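Local coordinates for protein carboxylesterase (Ferroplasma acidiphilum, PDB 3WJ2) that probably hydrolyses carboxylic esters as an alpha/beta-hydrolase carboxylesterase adapted to work at low pH, at residues M6-L14 with M279-S290; M176-L187 with N239-T247. One frame throughout, in Å; residues are numbered along the deposited sequence.

Contact 1: residues M6-L14 with M279-S290; sequences MVDPDFNSL and MIHGSATDFEVS
Phe11 lays one face of its ring over Ile280, whose CG1 sits 3.7 Å from the centroid of that ring and only 11° off its normal, a CH-pi contact. With chi1 at 56°, Ile280 lifts CG1 and CD1 to the ring and leaves CG2 to meet Val7 CG1 at 3.7 Å. A beta-branched residue suits the place, since each branch has its own partner. Met279 starts off away from the N-terminal segment, but bends at chi2 and chi3 and brings SD back to the ring edge, in the ring plane and 3.7 Å from Phe11 CZ, a Met-aromatic contact; its CE packs separately against Phe11 CE2. Asp286 approaches the same ring obliquely, OD2 3.4 Å from Phe11 CE1, its carboxylate turned 53° from the ring. The side chains of Leu14 and Asp286 come at each other from opposite directions, CD1 against the carboxylate.

A water joins the polar side chains beside the ring. It donates to Asp8 OD2 and to Asp10 OD2 and accepts from Ser290 OG, 3.0 Å away. Ser290 OG also accepts from Ala293 N, its main bond, capping the start of helix 291-303. Asp8 OD1 takes the backbone N of Asp10 at 2.9 Å on its anti lone pair, forming an Asx turn that leads into helix 12-20. Both aspartates also form salt bridges with Arg265 of a second subunit, which would probably offset part of the negative charge the two carboxylates bring together. Phe11, just before helix 12-20, thus packs on the end of strand 271-280 and the loop leading to helix 291-303, closing the C-terminal part of the alpha/beta-hydrolase fold.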
loop_
_atom_site.group_PDB
_atom_site.type_symbol
_atom_site.label_atom_id
_atom_site.label_comp_id
_atom_site.label_asym_id
_atom_site.label_seq_id
_atom_site.Cartn_x
_atom_site.Cartn_y
_atom_site.Cartn_z
ATOM N N MET B 6 6.675 11.381 1.019
ATOM C CA MET B 6 7.671 11.903 0.124
ATOM C C MET B 6 7.031 12.765 -1.022
ATOM O O MET B 6 7.362 12.597 -2.196
ATOM C CB MET B 6 8.457 10.778 -0.492
ATOM C CG MET B 6 9.311 10.052 0.538
ATOM S SD MET B 6 10.652 11.052 1.272
ATOM C CE MET B 6 12.023 11.108 0.144
ATOM N N VAL B 7 6.085 13.608 -0.617
ATOM C CA VAL B 7 5.456 14.595 -1.594
ATOM C C VAL B 7 6.583 15.369 -2.283
ATOM O O VAL B 7 7.581 15.835 -1.637
ATOM C CB VAL B 7 4.463 15.488 -0.824
ATOM C CG1 VAL B 7 3.968 16.635 -1.775
ATOM C CG2 VAL B 7 3.198 14.732 -0.368
ATOM N N ASP B 8 6.522 15.595 -3.598
ATOM C CA ASP B 8 7.585 16.288 -4.355
ATOM C C ASP B 8 7.726 17.730 -3.709
ATOM O O ASP B 8 6.710 18.383 -3.431
ATOM C CB ASP B 8 7.112 16.457 -5.839
ATOM C CG ASP B 8 8.160 17.028 -6.701
ATOM O OD1 ASP B 8 8.685 18.176 -6.376
ATOM O OD2 ASP B 8 8.606 16.437 -7.686
ATOM N N PRO B 9 8.975 18.109 -3.388
ATOM C CA PRO B 9 9.103 19.370 -2.604
ATOM C C PRO B 9 8.652 20.584 -3.353
ATOM O O PRO B 9 8.367 21.639 -2.656
ATOM C CB PRO B 9 10.579 19.431 -2.280
ATOM C CG PRO B 9 11.000 17.854 -2.244
ATOM C CD PRO B 9 10.166 17.272 -3.375
ATOM N N ASP B 10 8.540 20.528 -4.699
ATOM C CA ASP B 10 7.870 21.578 -5.456
ATOM C C ASP B 10 6.490 21.956 -4.930
ATOM O O ASP B 10 6.039 23.119 -5.119
ATOM C CB ASP B 10 7.778 21.293 -6.959
ATOM C CG ASP B 10 9.104 21.241 -7.649
ATOM O OD1 ASP B 10 10.130 21.747 -7.139
ATOM O OD2 ASP B 10 9.139 20.751 -8.787
ATOM N N PHE B 11 5.780 21.071 -4.252
ATOM C CA PHE B 11 4.441 21.428 -3.725
ATOM C C PHE B 11 4.457 22.018 -2.300
ATOM O O PHE B 11 3.400 22.259 -1.759
ATOM C CB PHE B 11 3.521 20.180 -3.715
ATOM C CG PHE B 11 3.318 19.639 -5.106
ATOM C CD1 PHE B 11 2.606 20.391 -6.039
ATOM C CD2 PHE B 11 3.798 18.362 -5.449
ATOM C CE1 PHE B 11 2.384 19.929 -7.381
ATOM C CE2 PHE B 11 3.622 17.873 -6.805
ATOM C CZ PHE B 11 2.889 18.658 -7.737
ATOM N N ASN B 12 5.648 22.182 -1.693
ATOM C CA ASN B 12 5.645 22.593 -0.279
ATOM C C ASN B 12 4.945 23.967 -0.134
ATOM O O ASN B 12 4.115 24.092 0.820
ATOM C CB ASN B 12 7.073 22.605 0.283
ATOM C CG ASN B 12 7.622 21.162 0.489
ATOM O OD1 ASN B 12 6.862 20.180 0.437
ATOM N ND2 ASN B 12 8.934 21.050 0.727
ATOM N N SER B 13 5.234 24.934 -1.002
ATOM C CA SER B 13 4.503 26.206 -0.968
ATOM C C SER B 13 3.005 26.108 -1.031
ATOM O O SER B 13 2.316 26.765 -0.254
ATOM C CB SER B 13 4.954 27.118 -2.079
ATOM O OG SER B 13 6.311 27.432 -1.835
ATOM N N LEU B 14 2.486 25.262 -1.946
ATOM C CA LEU B 14 1.001 25.110 -2.071
ATOM C C LEU B 14 0.391 24.468 -0.846
ATOM O O LEU B 14 -0.724 24.853 -0.428
ATOM C CB LEU B 14 0.629 24.254 -3.363
ATOM C CG LEU B 14 0.630 25.046 -4.629
ATOM C CD1 LEU B 14 0.589 23.998 -5.854
ATOM C CD2 LEU B 14 -0.604 26.011 -4.682
ATOM N N MET B 279 3.206 13.159 -6.673
ATOM C CA MET B 279 2.271 14.225 -7.013
ATOM C C MET B 279 1.048 14.303 -6.068
ATOM O O MET B 279 0.742 13.333 -5.336
ATOM C CB MET B 279 1.695 13.953 -8.427
ATOM C CG MET B 279 2.778 13.869 -9.492
ATOM S SD MET B 279 3.381 15.620 -9.789
ATOM C CE MET B 279 5.086 15.480 -9.244
ATOM N N ILE B 280 0.394 15.495 -6.030
ATOM C CA ILE B 280 -0.767 15.735 -5.179
ATOM C C ILE B 280 -1.976 16.134 -6.072
ATOM O O ILE B 280 -1.823 16.359 -7.304
ATOM C CB ILE B 280 -0.513 16.899 -4.160
ATOM C CG1 ILE B 280 -0.105 18.159 -4.932
ATOM C CG2 ILE B 280 0.502 16.414 -3.113
ATOM C CD1 ILE B 280 -0.252 19.362 -3.928
ATOM N N HIS B 281 -3.178 16.203 -5.503
ATOM C CA HIS B 281 -4.353 16.620 -6.286
ATOM C C HIS B 281 -4.129 18.007 -6.854
ATOM O O HIS B 281 -3.484 18.845 -6.210
ATOM C CB HIS B 281 -5.615 16.627 -5.427
ATOM C CG HIS B 281 -6.866 16.517 -6.270
ATOM N ND1 HIS B 281 -7.705 17.580 -6.606
ATOM C CD2 HIS B 281 -7.401 15.423 -6.836
ATOM C CE1 HIS B 281 -8.697 17.121 -7.327
ATOM N NE2 HIS B 281 -8.564 15.826 -7.476
ATOM N N GLY B 282 -4.472 18.196 -8.112
ATOM C CA GLY B 282 -4.290 19.515 -8.730
ATOM C C GLY B 282 -2.983 19.555 -9.454
ATOM O O GLY B 282 -2.674 20.576 -10.049
ATOM N N SER B 283 -2.208 18.444 -9.524
ATOM C CA SER B 283 -0.848 18.477 -10.082
ATOM C C SER B 283 -0.837 19.041 -11.529
ATOM O O SER B 283 0.060 19.801 -11.879
ATOM C CB SER B 283 -0.194 17.132 -10.096
ATOM O OG SER B 283 -1.124 16.226 -10.766
ATOM N N ALA B 284 -1.803 18.690 -12.373
ATOM C CA ALA B 284 -1.763 19.135 -13.769
ATOM C C ALA B 284 -1.890 20.657 -13.870
ATOM O O ALA B 284 -1.163 21.196 -14.714
ATOM C CB ALA B 284 -2.866 18.435 -14.544
ATOM N N THR B 285 -2.787 21.229 -13.095
ATOM C CA THR B 285 -2.981 22.676 -13.179
ATOM C C THR B 285 -1.826 23.313 -12.412
ATOM O O THR B 285 -1.689 24.569 -12.514
ATOM C CB THR B 285 -4.354 23.074 -12.781
ATOM O OG1 THR B 285 -4.735 22.438 -11.568
ATOM C CG2 THR B 285 -5.377 22.759 -13.902
ATOM N N ASP B 286 -1.031 22.535 -11.677
ATOM C CA ASP B 286 0.228 23.079 -11.058
ATOM C C ASP B 286 1.434 23.014 -11.970
ATOM O O ASP B 286 2.572 23.075 -11.498
ATOM C CB ASP B 286 0.512 22.283 -9.807
ATOM C CG ASP B 286 -0.525 22.439 -8.762
ATOM O OD1 ASP B 286 -1.316 23.404 -8.736
ATOM O OD2 ASP B 286 -0.590 21.502 -7.859
ATOM N N PHE B 287 1.268 22.885 -13.280
ATOM C CA PHE B 287 2.338 22.698 -14.191
ATOM C C PHE B 287 3.397 23.845 -14.200
ATOM O O PHE B 287 4.486 23.625 -14.705
ATOM C CB PHE B 287 1.891 22.465 -15.649
ATOM C CG PHE B 287 1.358 23.738 -16.304
ATOM C CD1 PHE B 287 2.122 24.368 -17.292
ATOM C CD2 PHE B 287 0.143 24.278 -15.882
ATOM C CE1 PHE B 287 1.562 25.574 -17.870
ATOM C CE2 PHE B 287 -0.414 25.478 -16.401
ATOM C CZ PHE B 287 0.316 26.100 -17.428
ATOM N N GLU B 288 2.987 24.979 -13.660
ATOM C CA GLU B 288 3.984 26.076 -13.670
ATOM C C GLU B 288 4.844 26.007 -12.432
ATOM O O GLU B 288 5.792 26.814 -12.298
ATOM C CB GLU B 288 3.214 27.412 -13.734
ATOM C CG GLU B 288 2.507 27.595 -15.037
ATOM C CD GLU B 288 1.338 28.610 -14.952
ATOM O OE1 GLU B 288 0.531 28.562 -13.973
ATOM O OE2 GLU B 288 1.180 29.435 -15.880
ATOM N N VAL B 289 4.531 25.180 -11.470
ATOM C CA VAL B 289 5.340 25.209 -10.256
ATOM C C VAL B 289 6.052 23.934 -9.988
ATOM O O VAL B 289 6.962 23.907 -9.163
ATOM C CB VAL B 289 4.515 25.647 -9.060
ATOM C CG1 VAL B 289 3.987 27.160 -9.265
ATOM C CG2 VAL B 289 3.421 24.741 -8.795
ATOM N N SER B 290 5.622 22.850 -10.651
ATOM C CA SER B 290 6.330 21.574 -10.553
ATOM C C SER B 290 6.718 21.005 -11.906
ATOM O O SER B 290 5.847 20.812 -12.756
ATOM C CB SER B 290 5.407 20.567 -9.811
ATOM O OG SER B 290 5.866 19.197 -10.055
HETATM O O HOH W 1 8.754 18.444 -9.668
#

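Contact 2: residues M176-L187 with N239-T247; sequences MPAVQVLFYPSL and NLPPAIMVT
Gln180, Pro241 and Val246 give up much of their surface as strands 180-183 and 243-247 run parallel, their axes 4.8 Å apart. Gln180 NE2 reaches back to Pro241 O at 3.0 Å, almost straight (173°) and in the plane of its own amide, though tilted from that of the carbonyl. A chi1 of 56° turns CG over its own backbone, from where the straight chain runs on past Ala243, whose small CB leaves room for it. With an alanine in place of Gln180, Pro241 O is likely to lose this donor and a gap to open beside Ala243. Pro241 lies before the strand begins, so its lack of an N-H costs no strand bond, and its CB packs 3.3 Å from Pro177 O. At the other end Val246 CB lies 3.9 Å from Phe183 CD1, the two side chains pointing the same way, and its carbonyl O takes Tyr184 N at 2.7 Å. On the other face Met245 bends so that SD touches Pro185 CD at 3.6 Å. Between them the backbones alternate bonds, such as Ile244 N to Gln180 O. Strand 150-155 flanks 180-183 on its far side; helix 157-172 covers Pro241 and Pro185, and helix 254-266 covers Met245.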
loop_
_atom_site.group_PDB
_atom_site.type_symbol
_atom_site.label_atom_id
_atom_site.label_comp_id
_atom_site.label_asym_id
_atom_site.label_seq_id
_atom_site.Cartn_x
_atom_site.Cartn_y
_atom_site.Cartn_z
ATOM N N MET B 176 -19.990 8.550 -29.826
ATOM C CA MET B 176 -19.223 8.489 -28.599
ATOM C C MET B 176 -17.947 9.360 -28.889
ATOM O O MET B 176 -17.427 9.433 -30.011
ATOM C CB MET B 176 -18.915 6.943 -28.291
ATOM C CG MET B 176 -20.186 6.014 -27.484
ATOM S SD MET B 176 -18.899 5.163 -26.530
ATOM C CE MET B 176 -18.711 6.652 -25.546
ATOM N N PRO B 177 -17.407 10.042 -27.843
ATOM C CA PRO B 177 -16.089 10.680 -28.041
ATOM C C PRO B 177 -14.972 9.723 -28.449
ATOM O O PRO B 177 -15.062 8.506 -28.143
ATOM C CB PRO B 177 -15.779 11.233 -26.644
ATOM C CG PRO B 177 -17.128 11.374 -25.968
ATOM C CD PRO B 177 -17.878 10.153 -26.443
ATOM N N ALA B 178 -13.922 10.254 -29.121
ATOM C CA ALA B 178 -12.852 9.444 -29.637
ATOM C C ALA B 178 -11.921 8.919 -28.520
ATOM O O ALA B 178 -11.292 7.910 -28.699
ATOM C CB ALA B 178 -12.045 10.260 -30.648
ATOM N N VAL B 179 -11.849 9.693 -27.420
ATOM C CA VAL B 179 -10.949 9.365 -26.311
ATOM C C VAL B 179 -11.502 10.108 -25.096
ATOM O O VAL B 179 -12.206 11.103 -25.311
ATOM C CB VAL B 179 -9.519 9.720 -26.645
ATOM C CG1 VAL B 179 -9.315 11.283 -26.912
ATOM C CG2 VAL B 179 -8.617 9.233 -25.421
ATOM N N GLN B 180 -11.230 9.557 -23.914
ATOM C CA GLN B 180 -11.521 10.234 -22.656
ATOM C C GLN B 180 -10.232 10.396 -21.947
ATOM O O GLN B 180 -9.584 9.425 -21.629
ATOM C CB GLN B 180 -12.635 9.490 -21.846
ATOM C CG GLN B 180 -12.286 7.996 -21.571
ATOM C CD GLN B 180 -13.362 7.306 -20.788
ATOM O OE1 GLN B 180 -13.876 7.858 -19.851
ATOM N NE2 GLN B 180 -13.698 6.025 -21.192
ATOM N N VAL B 181 -9.858 11.652 -21.684
ATOM C CA VAL B 181 -8.504 11.914 -21.080
ATOM C C VAL B 181 -8.841 12.433 -19.654
ATOM O O VAL B 181 -9.484 13.516 -19.452
ATOM C CB VAL B 181 -7.832 13.008 -21.825
ATOM C CG1 VAL B 181 -6.459 13.199 -21.111
ATOM C CG2 VAL B 181 -7.588 12.593 -23.262
ATOM N N LEU B 182 -8.512 11.592 -18.658
ATOM C CA LEU B 182 -9.059 11.848 -17.318
ATOM C C LEU B 182 -7.918 12.141 -16.373
ATOM O O LEU B 182 -7.224 11.263 -15.898
ATOM C CB LEU B 182 -9.802 10.532 -16.765
ATOM C CG LEU B 182 -10.872 10.052 -17.774
ATOM C CD1 LEU B 182 -11.428 8.644 -17.265
ATOM C CD2 LEU B 182 -12.033 11.032 -18.026
ATOM N N PHE B 183 -7.785 13.443 -15.995
ATOM C CA PHE B 183 -6.804 13.726 -14.955
ATOM C C PHE B 183 -7.495 13.709 -13.624
ATOM O O PHE B 183 -8.350 14.560 -13.260
ATOM C CB PHE B 183 -6.263 15.237 -15.181
ATOM C CG PHE B 183 -5.288 15.366 -16.303
ATOM C CD1 PHE B 183 -3.924 15.184 -16.080
ATOM C CD2 PHE B 183 -5.742 15.795 -17.582
ATOM C CE1 PHE B 183 -3.021 15.251 -17.173
ATOM C CE2 PHE B 183 -4.813 15.916 -18.679
ATOM C CZ PHE B 183 -3.457 15.683 -18.436
ATOM N N TYR B 184 -7.116 12.670 -12.840
ATOM C CA TYR B 184 -7.599 12.507 -11.458
ATOM C C TYR B 184 -9.081 12.912 -11.221
ATOM O O TYR B 184 -9.429 13.779 -10.367
ATOM C CB TYR B 184 -6.615 13.176 -10.436
ATOM C CG TYR B 184 -6.153 14.568 -10.819
ATOM C CD1 TYR B 184 -6.915 15.643 -10.424
ATOM C CD2 TYR B 184 -4.990 14.692 -11.589
ATOM C CE1 TYR B 184 -6.411 16.963 -10.763
ATOM C CE2 TYR B 184 -4.465 15.939 -11.919
ATOM C CZ TYR B 184 -5.213 17.006 -11.505
ATOM O OH TYR B 184 -4.754 18.319 -11.880
ATOM N N PRO B 185 -10.046 12.169 -11.867
ATOM C CA PRO B 185 -11.454 12.502 -11.658
ATOM C C PRO B 185 -11.965 12.098 -10.224
ATOM O O PRO B 185 -11.401 11.153 -9.611
ATOM C CB PRO B 185 -12.182 11.516 -12.605
ATOM C CG PRO B 185 -11.148 10.415 -12.924
ATOM C CD PRO B 185 -9.757 11.141 -12.865
ATOM N N SER B 186 -13.008 12.762 -9.757
ATOM C CA SER B 186 -13.815 12.257 -8.628
ATOM C C SER B 186 -14.697 11.155 -9.316
ATOM O O SER B 186 -15.131 11.306 -10.486
ATOM C CB SER B 186 -14.568 13.355 -7.884
ATOM O OG SER B 186 -15.253 14.135 -8.900
ATOM N N LEU B 187 -14.840 9.982 -8.760
ATOM C CA LEU B 187 -15.639 9.002 -9.458
ATOM C C LEU B 187 -16.656 8.245 -8.565
ATOM O O LEU B 187 -17.483 7.435 -9.069
ATOM C CB LEU B 187 -14.744 7.921 -10.017
ATOM C CG LEU B 187 -13.824 8.370 -11.205
ATOM C CD1 LEU B 187 -12.693 7.275 -11.362
ATOM C CD2 LEU B 187 -14.595 8.603 -12.453
ATOM N N ASN B 239 -17.537 -1.007 -24.183
ATOM C CA ASN B 239 -17.829 -0.195 -25.292
ATOM C C ASN B 239 -17.727 1.296 -24.961
ATOM O O ASN B 239 -18.252 2.139 -25.686
ATOM C CB ASN B 239 -19.215 -0.516 -25.844
ATOM C CG ASN B 239 -19.269 -1.986 -26.322
ATOM O OD1 ASN B 239 -18.340 -2.414 -27.017
ATOM N ND2 ASN B 239 -20.276 -2.751 -25.898
ATOM N N LEU B 240 -16.916 1.575 -23.955
ATOM C CA LEU B 240 -16.516 3.006 -23.697
ATOM C C LEU B 240 -15.318 3.426 -24.563
ATOM O O LEU B 240 -14.539 2.569 -25.047
ATOM C CB LEU B 240 -16.148 3.131 -22.227
ATOM C CG LEU B 240 -17.344 3.029 -21.304
ATOM C CD1 LEU B 240 -17.034 3.034 -19.848
ATOM C CD2 LEU B 240 -18.440 4.158 -21.617
ATOM N N PRO B 241 -15.134 4.733 -24.769
ATOM C CA PRO B 241 -13.980 5.213 -25.513
ATOM C C PRO B 241 -12.624 4.910 -24.857
ATOM O O PRO B 241 -12.546 4.808 -23.642
ATOM C CB PRO B 241 -14.159 6.747 -25.477
ATOM C CG PRO B 241 -15.658 6.997 -25.153
ATOM C CD PRO B 241 -15.941 5.820 -24.175
ATOM N N PRO B 242 -11.575 4.756 -25.681
ATOM C CA PRO B 242 -10.205 4.531 -25.161
ATOM C C PRO B 242 -9.948 5.637 -24.087
ATOM O O PRO B 242 -10.421 6.785 -24.285
ATOM C CB PRO B 242 -9.337 4.729 -26.389
ATOM C CG PRO B 242 -10.320 4.342 -27.557
ATOM C CD PRO B 242 -11.639 4.842 -27.156
ATOM N N ALA B 243 -9.236 5.256 -23.035
ATOM C CA ALA B 243 -9.054 6.165 -21.910
ATOM C C ALA B 243 -7.548 6.386 -21.660
ATOM O O ALA B 243 -6.681 5.472 -21.863
ATOM C CB ALA B 243 -9.655 5.613 -20.645
ATOM N N ILE B 244 -7.265 7.626 -21.195
ATOM C CA ILE B 244 -5.971 7.913 -20.519
ATOM C C ILE B 244 -6.367 8.376 -19.116
ATOM O O ILE B 244 -7.152 9.339 -18.962
ATOM C CB ILE B 244 -5.212 9.000 -21.213
ATOM C CG1 ILE B 244 -4.945 8.643 -22.685
ATOM C CG2 ILE B 244 -3.900 9.341 -20.446
ATOM C CD1 ILE B 244 -4.358 9.894 -23.540
ATOM N N MET B 245 -5.775 7.739 -18.079
ATOM C CA MET B 245 -6.093 8.037 -16.673
ATOM C C MET B 245 -4.804 8.445 -16.007
ATOM O O MET B 245 -3.797 7.760 -16.109
ATOM C CB MET B 245 -6.649 6.824 -15.889
ATOM C CG MET B 245 -6.784 7.089 -14.401
ATOM S SD MET B 245 -8.234 8.150 -14.028
ATOM C CE MET B 245 -9.646 6.964 -14.243
ATOM N N VAL B 246 -4.856 9.640 -15.372
ATOM C CA VAL B 246 -3.664 10.075 -14.574
ATOM C C VAL B 246 -4.145 10.201 -13.157
ATOM O O VAL B 246 -5.099 10.879 -12.823
ATOM C CB VAL B 246 -3.241 11.502 -15.070
ATOM C CG1 VAL B 246 -2.062 11.992 -14.207
ATOM C CG2 VAL B 246 -2.844 11.409 -16.611
ATOM N N THR B 247 -3.440 9.521 -12.251
ATOM C CA THR B 247 -3.703 9.672 -10.812
ATOM C C THR B 247 -2.423 10.198 -10.162
ATOM O O THR B 247 -1.345 10.278 -10.770
ATOM C CB THR B 247 -3.993 8.229 -10.173
ATOM O OG1 THR B 247 -2.766 7.502 -10.111
ATOM C CG2 THR B 247 -4.959 7.483 -11.102
#

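The centres of the two contacts lie about 22 Å apart, yet they meet: Tyr184 OH of contact 2 is probably hydrogen-bonded to Ala284 N of contact 1, 3.0 Å away. Both reach the same mixed sheet, contact 2 as two of its strands and contact 1 only through the end of 271-280, the parallel neighbour of 243-248. Along the chain, 6-14 comes first, then 176-187 and 239-247, and 279-290 last, so contact 1 brings near-terminal parts together. Contact 2 is buried, whereas contact 1 lies further out, toward a second subunit. Their junction lies near His281 and Ser156, the latter within a probable nucleophile elbow, consistent with a catalytic region at this end of the sheet.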